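Local structure of exotoxin 6 (4ZYS) at residues E132-Y135 against R136-R140; I73-E76 against G77-Q81; K60-D63 against G64-N68; K174-K177 against E178-G181. The protein is a staphylococcal superantigen-like exotoxin, built from an OB-fold and a beta-grasp domain, that probably acts on the host immune system, perhaps through sugar binding. All coordinates share one frame; numbering follows the deposited sequence.

Interaction 1: E132-Y135 against R136-R140; sequences ELDY and RLRER
R136 meets E132 one helical turn back, where its N donates to E132 O (3.0 Å) and a water bridges R136 NE to E132 OE2. A bend at chi2 (-67°) turns the arginine along the helix surface, so that NH1 passes CE1 of Y135 at 4.0 Å, the guanidinium nearly upright to the tyrosine ring (planes 78° apart). NH1 then closes a salt bridge to OE1 of E139, lying in the guanidinium plane and on the syn side of the carboxylate.

L137 repeats the spacing with apolar atoms: its CD1 comes to 4.3 Å from CB of L133. These leucines belong to the face of helix 130-145 that packs on the beta-grasp sheet, L137 against L107 and I157, L133 against I159.

R138 shows the i to i+4 ion pair in its side-on form. Its chain runs out straight from CG to NE, and both NE (2.7 Å) and NH2 (3.0 Å) of R138 bond to the single oxygen OD1 of D134. NH2 uses the syn lone pair, whereas NE arrives from above the carboxylate plane, the two flat groups standing 86° apart. Around this buried pair, Y17 OH takes D134 OD2, while Q173 O and Y148 OH take R138 NH1, fixing both ends.

E139 sends its N to Y135 O (2.9 Å). With CG anti to the backbone N, its extended chain reaches obliquely across to the tyrosine, CD lying 4.0 Å from Y135 CE1, and a water joins E139 OE2 to Y135 OH.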
loop_
_atom_site.group_PDB
_atom_site.type_symbol
_atom_site.label_atom_id
_atom_site.label_comp_id
_atom_site.label_asym_id
_atom_site.label_seq_id
_atom_site.Cartn_x
_atom_site.Cartn_y
_atom_site.Cartn_z
ATOM N N GLU A 132 1.217 0.028 0.437
ATOM C CA GLU A 132 2.105 1.129 0.014
ATOM C C GLU A 132 2.325 1.119 -1.506
ATOM O O GLU A 132 2.214 2.168 -2.145
ATOM C CB GLU A 132 3.456 1.051 0.735
ATOM C CG GLU A 132 4.444 2.111 0.270
ATOM C CD GLU A 132 5.768 2.141 1.002
ATOM O OE1 GLU A 132 5.813 1.671 2.161
ATOM O OE2 GLU A 132 6.761 2.637 0.421
ATOM N N LEU A 133 2.631 -0.069 -2.083
ATOM C CA LEU A 133 2.859 -0.180 -3.520
ATOM C C LEU A 133 1.590 0.182 -4.272
ATOM O O LEU A 133 1.662 0.885 -5.265
ATOM C CB LEU A 133 3.334 -1.595 -3.905
ATOM C CG LEU A 133 4.756 -1.932 -3.499
ATOM C CD1 LEU A 133 4.933 -3.411 -3.319
ATOM C CD2 LEU A 133 5.762 -1.359 -4.483
ATOM N N ASP A 134 0.436 -0.268 -3.779
ATOM C CA ASP A 134 -0.869 -0.003 -4.396
ATOM C C ASP A 134 -1.148 1.502 -4.432
ATOM O O ASP A 134 -1.382 2.039 -5.511
ATOM C CB ASP A 134 -1.982 -0.754 -3.648
ATOM C CG ASP A 134 -3.389 -0.428 -4.090
ATOM O OD1 ASP A 134 -3.742 -0.763 -5.245
ATOM O OD2 ASP A 134 -4.159 0.081 -3.263
ATOM N N TYR A 135 -1.009 2.183 -3.289
ATOM C CA TYR A 135 -1.255 3.607 -3.207
ATOM C C TYR A 135 -0.307 4.411 -4.089
ATOM O O TYR A 135 -0.768 5.285 -4.823
ATOM C CB TYR A 135 -1.158 4.104 -1.752
ATOM C CG TYR A 135 -1.488 5.576 -1.624
ATOM C CD1 TYR A 135 -0.514 6.546 -1.812
ATOM C CD2 TYR A 135 -2.767 5.994 -1.286
ATOM C CE1 TYR A 135 -0.813 7.903 -1.711
ATOM C CE2 TYR A 135 -3.083 7.350 -1.187
ATOM C CZ TYR A 135 -2.098 8.301 -1.393
ATOM O OH TYR A 135 -2.369 9.641 -1.299
ATOM N N ARG A 136 1.010 4.178 -3.951
ATOM C CA ARG A 136 2.033 4.951 -4.662
ATOM C C ARG A 136 1.975 4.732 -6.183
ATOM O O ARG A 136 2.232 5.673 -6.942
ATOM C CB ARG A 136 3.439 4.639 -4.125
ATOM C CG ARG A 136 3.663 5.066 -2.668
ATOM C CD ARG A 136 3.630 6.593 -2.521
ATOM N NE ARG A 136 4.018 7.022 -1.180
ATOM C CZ ARG A 136 3.714 8.201 -0.659
ATOM N NH1 ARG A 136 2.967 9.065 -1.339
ATOM N NH2 ARG A 136 4.125 8.516 0.551
ATOM N N LEU A 137 1.618 3.529 -6.633
ATOM C CA LEU A 137 1.541 3.299 -8.075
ATOM C C LEU A 137 0.262 3.957 -8.656
ATOM O O LEU A 137 0.310 4.566 -9.722
ATOM C CB LEU A 137 1.625 1.803 -8.405
ATOM C CG LEU A 137 3.011 1.150 -8.131
ATOM C CD1 LEU A 137 2.897 -0.360 -8.052
ATOM C CD2 LEU A 137 4.055 1.587 -9.130
ATOM N N ARG A 138 -0.842 3.893 -7.915
ATOM C CA ARG A 138 -2.096 4.524 -8.321
ATOM C C ARG A 138 -1.932 6.051 -8.294
ATOM O O ARG A 138 -2.433 6.690 -9.195
ATOM C CB ARG A 138 -3.272 4.045 -7.433
ATOM C CG ARG A 138 -3.635 2.559 -7.669
ATOM C CD ARG A 138 -5.051 2.261 -7.257
ATOM N NE ARG A 138 -5.221 0.858 -6.863
ATOM C CZ ARG A 138 -6.368 0.185 -6.924
ATOM N NH1 ARG A 138 -7.459 0.762 -7.407
ATOM N NH2 ARG A 138 -6.433 -1.069 -6.501
ATOM N N GLU A 139 -1.164 6.609 -7.338
ATOM C CA GLU A 139 -0.851 8.049 -7.210
ATOM C C GLU A 139 -0.139 8.584 -8.461
ATOM O O GLU A 139 -0.511 9.639 -8.967
ATOM C CB GLU A 139 0.028 8.288 -5.967
ATOM C CG GLU A 139 0.394 9.742 -5.705
ATOM C CD GLU A 139 1.194 9.944 -4.436
ATOM O OE1 GLU A 139 2.111 9.131 -4.175
ATOM O OE2 GLU A 139 0.904 10.918 -3.704
ATOM N N ARG A 140 0.864 7.846 -8.948
ATOM C CA ARG A 140 1.652 8.139 -10.148
ATOM C C ARG A 140 0.731 8.088 -11.395
ATOM O O ARG A 140 0.745 9.020 -12.189
ATOM C CB ARG A 140 2.798 7.106 -10.220
ATOM C CG ARG A 140 3.789 7.216 -11.371
ATOM C CD ARG A 140 4.924 8.191 -11.158
ATOM N NE ARG A 140 5.730 7.977 -9.945
ATOM C CZ ARG A 140 6.926 7.402 -9.921
ATOM N NH1 ARG A 140 7.457 6.909 -11.033
ATOM N NH2 ARG A 140 7.604 7.323 -8.788
HETATM O O HOH W 1 5.990 5.294 -0.016
HETATM O O HOH W 2 -0.686 11.760 -1.049
HETATM O O HOH W 3 -2.231 11.178 -4.411
#

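Interaction 2: I73-E76 against G77-Q81; sequences ILRE and GDSRQ
The loop joining antiparallel strands 69-74 and 84-92 of the OB-fold domain is tied across itself by R75, whose guanidinium reaches the backbone carbonyls of S79 and Q81. The side chain is extended at chi2, then turns at chi3 (88°), which brings the end of the guanidinium to face the returning chain. NH1 and NH2 of R75 both grip Q81 O, at 3.1 and 2.8 Å respectively, as an end-on pair focused on one oxygen. The NH1 bond lies in the carbonyl plane of Q81, while the NH2 bond is the straighter (155° at the hydrogen) but comes in tilted from that plane. NH2 also makes a weak bond to S79 O (2.9 Å), again at the guanidinium edge.

The third nitrogen works through solvent: R75 NE donates to a water that also accepts from S79 N and donates to G77 O, filling the span between the arginine and the bend at G77, whose phi is positive (75°). A second water bridges G77 N (2.8 Å) to E76 OE1, while E76 OE2 is held by Y16 OH.

Just beyond the loop, N84 OD1 takes a further bond from R75 NH1. The acceptors gathered around this arginine are thus neutral carbonyl, amide and water oxygens, an arrangement consistent with a positive charge spread over several dipoles, and one that ties together a surface loop with no regular secondary structure.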
loop_
_atom_site.group_PDB
_atom_site.type_symbol
_atom_site.label_atom_id
_atom_site.label_comp_id
_atom_site.label_asym_id
_atom_site.label_seq_id
_atom_site.Cartn_x
_atom_site.Cartn_y
_atom_site.Cartn_z
ATOM N N ILE A 73 0.128 4.735 6.855
ATOM C CA ILE A 73 -1.210 5.023 7.376
ATOM C C ILE A 73 -2.008 5.922 6.425
ATOM O O ILE A 73 -1.590 7.023 6.061
ATOM C CB ILE A 73 -1.097 5.653 8.818
ATOM C CG1 ILE A 73 -0.446 4.661 9.830
ATOM C CG2 ILE A 73 -2.438 6.235 9.364
ATOM C CD1 ILE A 73 0.187 5.337 11.045
ATOM N N LEU A 74 -3.193 5.447 6.092
ATOM C CA LEU A 74 -4.213 6.118 5.304
ATOM C C LEU A 74 -5.522 6.067 6.120
ATOM O O LEU A 74 -6.013 4.990 6.443
ATOM C CB LEU A 74 -4.342 5.439 3.919
ATOM C CG LEU A 74 -5.304 6.074 2.902
ATOM C CD1 LEU A 74 -4.930 5.647 1.519
ATOM C CD2 LEU A 74 -6.738 5.613 3.149
ATOM N N ARG A 75 -6.077 7.239 6.445
ATOM C CA ARG A 75 -7.340 7.374 7.185
ATOM C C ARG A 75 -8.482 6.756 6.425
ATOM O O ARG A 75 -8.812 7.225 5.333
ATOM C CB ARG A 75 -7.699 8.848 7.402
ATOM C CG ARG A 75 -7.325 9.444 8.700
ATOM C CD ARG A 75 -7.695 10.912 8.698
ATOM N NE ARG A 75 -9.070 11.218 9.136
ATOM C CZ ARG A 75 -9.437 11.420 10.405
ATOM N NH1 ARG A 75 -8.566 11.255 11.392
ATOM N NH2 ARG A 75 -10.686 11.748 10.697
ATOM N N GLU A 76 -9.094 5.725 6.973
ATOM C CA GLU A 76 -10.289 5.169 6.334
ATOM C C GLU A 76 -11.491 6.056 6.685
ATOM O O GLU A 76 -11.561 6.600 7.801
ATOM C CB GLU A 76 -10.548 3.723 6.783
ATOM C CG GLU A 76 -9.545 2.710 6.246
ATOM C CD GLU A 76 -9.577 2.427 4.756
ATOM O OE1 GLU A 76 -10.681 2.258 4.192
ATOM O OE2 GLU A 76 -8.483 2.281 4.171
ATOM N N GLY A 77 -12.384 6.235 5.717
ATOM C CA GLY A 77 -13.605 7.022 5.886
ATOM C C GLY A 77 -13.469 8.529 5.914
ATOM O O GLY A 77 -12.375 9.087 5.788
ATOM N N ASP A 78 -14.607 9.194 6.060
ATOM C CA ASP A 78 -14.679 10.647 6.100
ATOM C C ASP A 78 -15.367 11.019 7.392
ATOM O O ASP A 78 -16.590 10.920 7.489
ATOM C CB ASP A 78 -15.395 11.182 4.841
ATOM C CG ASP A 78 -14.732 10.734 3.537
ATOM O OD1 ASP A 78 -13.485 10.916 3.399
ATOM O OD2 ASP A 78 -15.448 10.189 2.662
ATOM N N SER A 79 -14.562 11.335 8.419
ATOM C CA SER A 79 -15.040 11.606 9.774
ATOM C C SER A 79 -14.302 12.721 10.491
ATOM O O SER A 79 -13.194 13.081 10.116
ATOM C CB SER A 79 -14.941 10.346 10.624
ATOM O OG SER A 79 -13.612 9.965 10.949
ATOM N N ARG A 80 -14.933 13.249 11.552
ATOM C CA ARG A 80 -14.401 14.326 12.378
ATOM C C ARG A 80 -13.580 13.780 13.514
ATOM O O ARG A 80 -12.947 14.555 14.225
ATOM C CB ARG A 80 -15.529 15.216 12.937
ATOM C CG ARG A 80 -16.290 16.050 11.903
ATOM C CD ARG A 80 -15.378 16.896 11.037
ATOM N NE ARG A 80 -15.158 18.253 11.537
ATOM C CZ ARG A 80 -14.055 18.957 11.306
ATOM N NH1 ARG A 80 -13.038 18.415 10.641
ATOM N NH2 ARG A 80 -13.951 20.202 11.749
ATOM N N GLN A 81 -13.574 12.462 13.691
ATOM C CA GLN A 81 -12.835 11.816 14.762
ATOM C C GLN A 81 -11.340 12.024 14.572
ATOM O O GLN A 81 -10.810 11.685 13.512
ATOM C CB GLN A 81 -13.195 10.346 14.794
ATOM C CG GLN A 81 -12.394 9.550 15.776
ATOM C CD GLN A 81 -13.113 8.332 16.267
ATOM O OE1 GLN A 81 -12.665 7.706 17.220
ATOM N NE2 GLN A 81 -14.244 7.964 15.656
HETATM O O HOH W 4 -11.559 11.092 7.460
HETATM O O HOH W 5 -11.987 4.976 3.257
#

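Interaction 3: K60-D63 against G64-N68; sequences KFKD and GDNSN
With CG anti to its own carbonyl carbon (chi1 -73°) and the amide turned about chi2, N66 reaches back across the bend to the backbone of K62 and the side chain of F61. Its ND2 donates to K62 O over 2.7 Å in a nearly straight bond (164°), the oxygen lying in the amide plane. The other end of the same amide, OD1, accepts a weak bond from K62 N at 3.3 Å, so one side chain answers both backbone polar atoms of a single residue, much as a neighbouring strand might. A weak bond from ND2 to G64 O further restrains its rotation.

The bend carries the chain from a loop into strand 64-67, an outermost strand of the OB-fold sheet, which pairs with strand 27-34 through G64 to K31 and N66 to G29. G64 sits at the turning point, with positive phi. F61 presents CB to N66 OD1 (3.5 Å), and that oxygen lies at the edge of the phenyl ring, whose plane stands 82° from the amide. Beyond it the phenylalanine packs on V90 and L53.

K62 runs past N66 in the opposite direction. Its CG lies between the backbone N and carbonyl carbon, 3.5 Å from N66 OD1, and the chain then bends so that its CE rests 3.3 Å from D65 O, the alkyl part of the lysine draping over the start of the strand.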
loop_
_atom_site.group_PDB
_atom_site.type_symbol
_atom_site.label_atom_id
_atom_site.label_comp_id
_atom_site.label_asym_id
_atom_site.label_seq_id
_atom_site.Cartn_x
_atom_site.Cartn_y
_atom_site.Cartn_z
ATOM N N LYS A 60 1.987 -11.820 12.415
ATOM C CA LYS A 60 3.343 -11.303 12.159
ATOM C C LYS A 60 3.937 -10.552 13.364
ATOM O O LYS A 60 5.157 -10.544 13.554
ATOM C CB LYS A 60 3.293 -10.349 10.954
ATOM C CG LYS A 60 4.626 -10.085 10.285
ATOM C CD LYS A 60 4.392 -9.427 8.937
ATOM C CE LYS A 60 5.559 -8.588 8.513
ATOM N NZ LYS A 60 5.342 -8.064 7.149
ATOM N N PHE A 61 3.072 -9.887 14.146
ATOM C CA PHE A 61 3.510 -9.066 15.265
ATOM C C PHE A 61 3.143 -9.711 16.579
ATOM O O PHE A 61 2.076 -10.322 16.703
ATOM C CB PHE A 61 2.932 -7.630 15.150
ATOM C CG PHE A 61 3.225 -7.047 13.784
ATOM C CD1 PHE A 61 4.482 -6.521 13.490
ATOM C CD2 PHE A 61 2.289 -7.134 12.758
ATOM C CE1 PHE A 61 4.792 -6.081 12.195
ATOM C CE2 PHE A 61 2.605 -6.714 11.468
ATOM C CZ PHE A 61 3.851 -6.173 11.198
ATOM N N LYS A 62 4.052 -9.585 17.559
ATOM C CA LYS A 62 3.840 -10.103 18.916
ATOM C C LYS A 62 2.852 -9.188 19.669
ATOM O O LYS A 62 2.718 -8.014 19.323
ATOM C CB LYS A 62 5.181 -10.238 19.687
ATOM C CG LYS A 62 5.999 -8.951 19.797
ATOM C CD LYS A 62 6.800 -8.910 21.088
ATOM C CE LYS A 62 8.130 -8.219 20.930
ATOM N NZ LYS A 62 8.786 -7.987 22.249
ATOM N N ASP A 63 2.170 -9.718 20.687
ATOM C CA ASP A 63 1.270 -8.902 21.486
ATOM C C ASP A 63 2.122 -7.940 22.307
ATOM O O ASP A 63 3.266 -8.256 22.665
ATOM C CB ASP A 63 0.357 -9.776 22.368
ATOM C CG ASP A 63 -0.720 -10.494 21.563
ATOM O OD1 ASP A 63 -1.733 -9.832 21.187
ATOM O OD2 ASP A 63 -0.558 -11.716 21.304
ATOM N N GLY A 64 1.588 -6.749 22.541
ATOM C CA GLY A 64 2.330 -5.735 23.261
ATOM C C GLY A 64 3.239 -4.945 22.348
ATOM O O GLY A 64 2.953 -4.786 21.149
ATOM N N ASP A 65 4.336 -4.440 22.926
ATOM C CA ASP A 65 5.317 -3.585 22.284
ATOM C C ASP A 65 6.018 -4.227 21.089
ATOM O O ASP A 65 6.697 -5.248 21.232
ATOM C CB ASP A 65 6.379 -3.156 23.325
ATOM C CG ASP A 65 7.450 -2.175 22.844
ATOM O OD1 ASP A 65 7.472 -1.854 21.648
ATOM O OD2 ASP A 65 8.257 -1.735 23.666
ATOM N N ASN A 66 5.897 -3.567 19.919
ATOM C CA ASN A 66 6.611 -3.854 18.675
ATOM C C ASN A 66 7.361 -2.580 18.333
ATOM O O ASN A 66 6.734 -1.617 17.897
ATOM C CB ASN A 66 5.658 -4.273 17.548
ATOM C CG ASN A 66 5.080 -5.652 17.714
ATOM O OD1 ASN A 66 5.591 -6.636 17.171
ATOM N ND2 ASN A 66 4.015 -5.756 18.484
ATOM N N SER A 67 8.670 -2.524 18.602
ATOM C CA SER A 67 9.441 -1.293 18.375
ATOM C C SER A 67 10.384 -1.348 17.164
ATOM O O SER A 67 11.352 -0.580 17.105
ATOM C CB SER A 67 10.238 -0.940 19.627
ATOM O OG SER A 67 9.389 -0.285 20.554
ATOM N N ASN A 68 10.078 -2.203 16.183
ATOM C CA ASN A 68 10.900 -2.381 14.975
ATOM C C ASN A 68 9.979 -2.370 13.744
ATOM O O ASN A 68 10.074 -3.233 12.872
ATOM C CB ASN A 68 11.655 -3.729 15.097
ATOM C CG ASN A 68 10.721 -4.946 15.193
ATOM O OD1 ASN A 68 9.566 -4.878 15.681
ATOM N ND2 ASN A 68 11.166 -6.069 14.650
#

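Interaction 4: K174-K177 against E178-G181; sequences KLEK and ERMG
Backbone bonds come first: R179 N donates to E176 O (2.8 Å) and M180 N to K177 O (3.2 Å), two successive bonds of i to i+3 spacing.

One ion pair reinforces the first of these turns. The side chains of E176 and R179 run alongside each other in the same direction, and NH1 of R179 bonds to OE1 of E176 at 3.0 Å, nearly straight (164°). The oxygen is in the guanidinium plane but is met from above its own carboxylate, the two planes being 60° apart. R179 NH2 bonds to T168 O, so the guanidinium is held at two points.

Apolar contacts radiate from L175. Its CD1 lies over one face of the R179 guanidinium and 3.8 Å from R179 CB, while CD2 meets CG of M180, a selenomethionine, at 3.9 Å. The extended M180 chain runs the opposite way to the leucine and brings its CE to 3.3 Å from L175 O. L175 also packs on L130 and I169, and M180 on I87 and Y16.

Two overlapping beta turns of this kind, with helical backbone angles, form a short 3-10-like turn, here in the connection between strands 166-170 and 183-185 of the beta-grasp domain.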
loop_
_atom_site.group_PDB
_atom_site.type_symbol
_atom_site.label_atom_id
_atom_site.label_comp_id
_atom_site.label_asym_id
_atom_site.label_seq_id
_atom_site.Cartn_x
_atom_site.Cartn_y
_atom_site.Cartn_z
ATOM N N LYS A 174 -10.833 -0.796 -5.089
ATOM C CA LYS A 174 -9.786 -0.526 -4.091
ATOM C C LYS A 174 -9.056 -1.849 -3.863
ATOM O O LYS A 174 -9.654 -2.899 -4.110
ATOM C CB LYS A 174 -10.370 -0.031 -2.749
ATOM C CG LYS A 174 -11.038 1.348 -2.768
ATOM C CD LYS A 174 -11.197 1.921 -1.379
ATOM C CE LYS A 174 -12.323 1.367 -0.546
ATOM N NZ LYS A 174 -12.246 1.867 0.855
ATOM N N LEU A 175 -7.811 -1.839 -3.359
ATOM C CA LEU A 175 -7.112 -3.086 -3.013
ATOM C C LEU A 175 -7.907 -3.811 -1.923
ATOM O O LEU A 175 -8.479 -3.132 -1.056
ATOM C CB LEU A 175 -5.696 -2.761 -2.508
ATOM C CG LEU A 175 -4.821 -3.907 -1.983
ATOM C CD1 LEU A 175 -4.489 -4.888 -3.075
ATOM C CD2 LEU A 175 -3.539 -3.359 -1.353
ATOM N N GLU A 176 -7.990 -5.173 -1.992
ATOM C CA GLU A 176 -8.698 -6.006 -0.993
ATOM C C GLU A 176 -8.123 -5.703 0.388
ATOM O O GLU A 176 -6.897 -5.692 0.554
ATOM C CB GLU A 176 -8.552 -7.507 -1.319
ATOM C CG GLU A 176 -9.267 -7.945 -2.578
ATOM C CD GLU A 176 -8.500 -7.900 -3.891
ATOM O OE1 GLU A 176 -7.445 -7.226 -3.969
ATOM O OE2 GLU A 176 -8.983 -8.525 -4.863
ATOM N N LYS A 177 -8.991 -5.423 1.357
ATOM C CA LYS A 177 -8.611 -5.080 2.722
ATOM C C LYS A 177 -7.605 -6.101 3.301
ATOM O O LYS A 177 -6.600 -5.676 3.869
ATOM C CB LYS A 177 -9.850 -4.934 3.609
ATOM C CG LYS A 177 -10.563 -3.596 3.410
ATOM C CD LYS A 177 -11.742 -3.464 4.368
ATOM C CE LYS A 177 -12.858 -2.590 3.833
ATOM N NZ LYS A 177 -12.531 -1.135 3.871
ATOM N N GLU A 178 -7.814 -7.423 3.027
ATOM C CA GLU A 178 -6.930 -8.516 3.457
ATOM C C GLU A 178 -5.504 -8.410 2.890
ATOM O O GLU A 178 -4.572 -8.958 3.481
ATOM C CB GLU A 178 -7.514 -9.874 3.042
ATOM C CG GLU A 178 -8.668 -10.320 3.907
ATOM C CD GLU A 178 -8.326 -10.852 5.283
ATOM O OE1 GLU A 178 -7.863 -12.011 5.372
ATOM O OE2 GLU A 178 -8.601 -10.141 6.276
ATOM N N ARG A 179 -5.346 -7.756 1.723
ATOM C CA ARG A 179 -4.059 -7.653 1.042
ATOM C C ARG A 179 -3.278 -6.414 1.468
ATOM O O ARG A 179 -2.075 -6.337 1.208
ATOM C CB ARG A 179 -4.259 -7.674 -0.473
ATOM C CG ARG A 179 -4.768 -9.014 -0.972
ATOM C CD ARG A 179 -5.092 -8.940 -2.441
ATOM N NE ARG A 179 -3.879 -9.045 -3.233
ATOM C CZ ARG A 179 -3.766 -8.676 -4.502
ATOM N NH1 ARG A 179 -4.799 -8.134 -5.140
ATOM N NH2 ARG A 179 -2.626 -8.857 -5.149
HETATM N N MSE A 180 -3.940 -5.480 2.185
HETATM C CA MSE A 180 -3.308 -4.254 2.675
HETATM C C MSE A 180 -2.270 -4.581 3.739
HETATM O O MSE A 180 -1.309 -3.835 3.910
HETATM C CB MSE A 180 -4.351 -3.261 3.204
HETATM C CG MSE A 180 -5.139 -2.604 2.072
HETATM SE SE MSE A 180 -6.543 -1.488 2.802
HETATM C CE MSE A 180 -7.349 -1.032 1.220
ATOM N N GLY A 181 -2.437 -5.713 4.402
ATOM C CA GLY A 181 -1.486 -6.178 5.409
ATOM C C GLY A 181 -0.475 -7.168 4.880
ATOM O O GLY A 181 0.366 -7.651 5.645
#

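Along the chain the order is interaction 3, 2, 1, 4, the first two in the OB-fold domain and the last two in the beta-grasp domain. Three of them converge where the domains meet. Interactions 1 and 2 have centres about 18 Å apart, yet Y135 CD2 touches L74 CD1 at 3.6 Å; interactions 1 and 4, about 13 Å apart, meet where L175 CB lies 3.3 Å from D134 OD2. Weak, long ion pairs run from E76 to K174 and K177. Interaction 3 touches none of the others, though its nearest atoms come within about 5 Å of interaction 4; strands 64-67 and 69-74 share one sheet. Helix 130-145 and the 174-181 loop thus line part of the domain boundary.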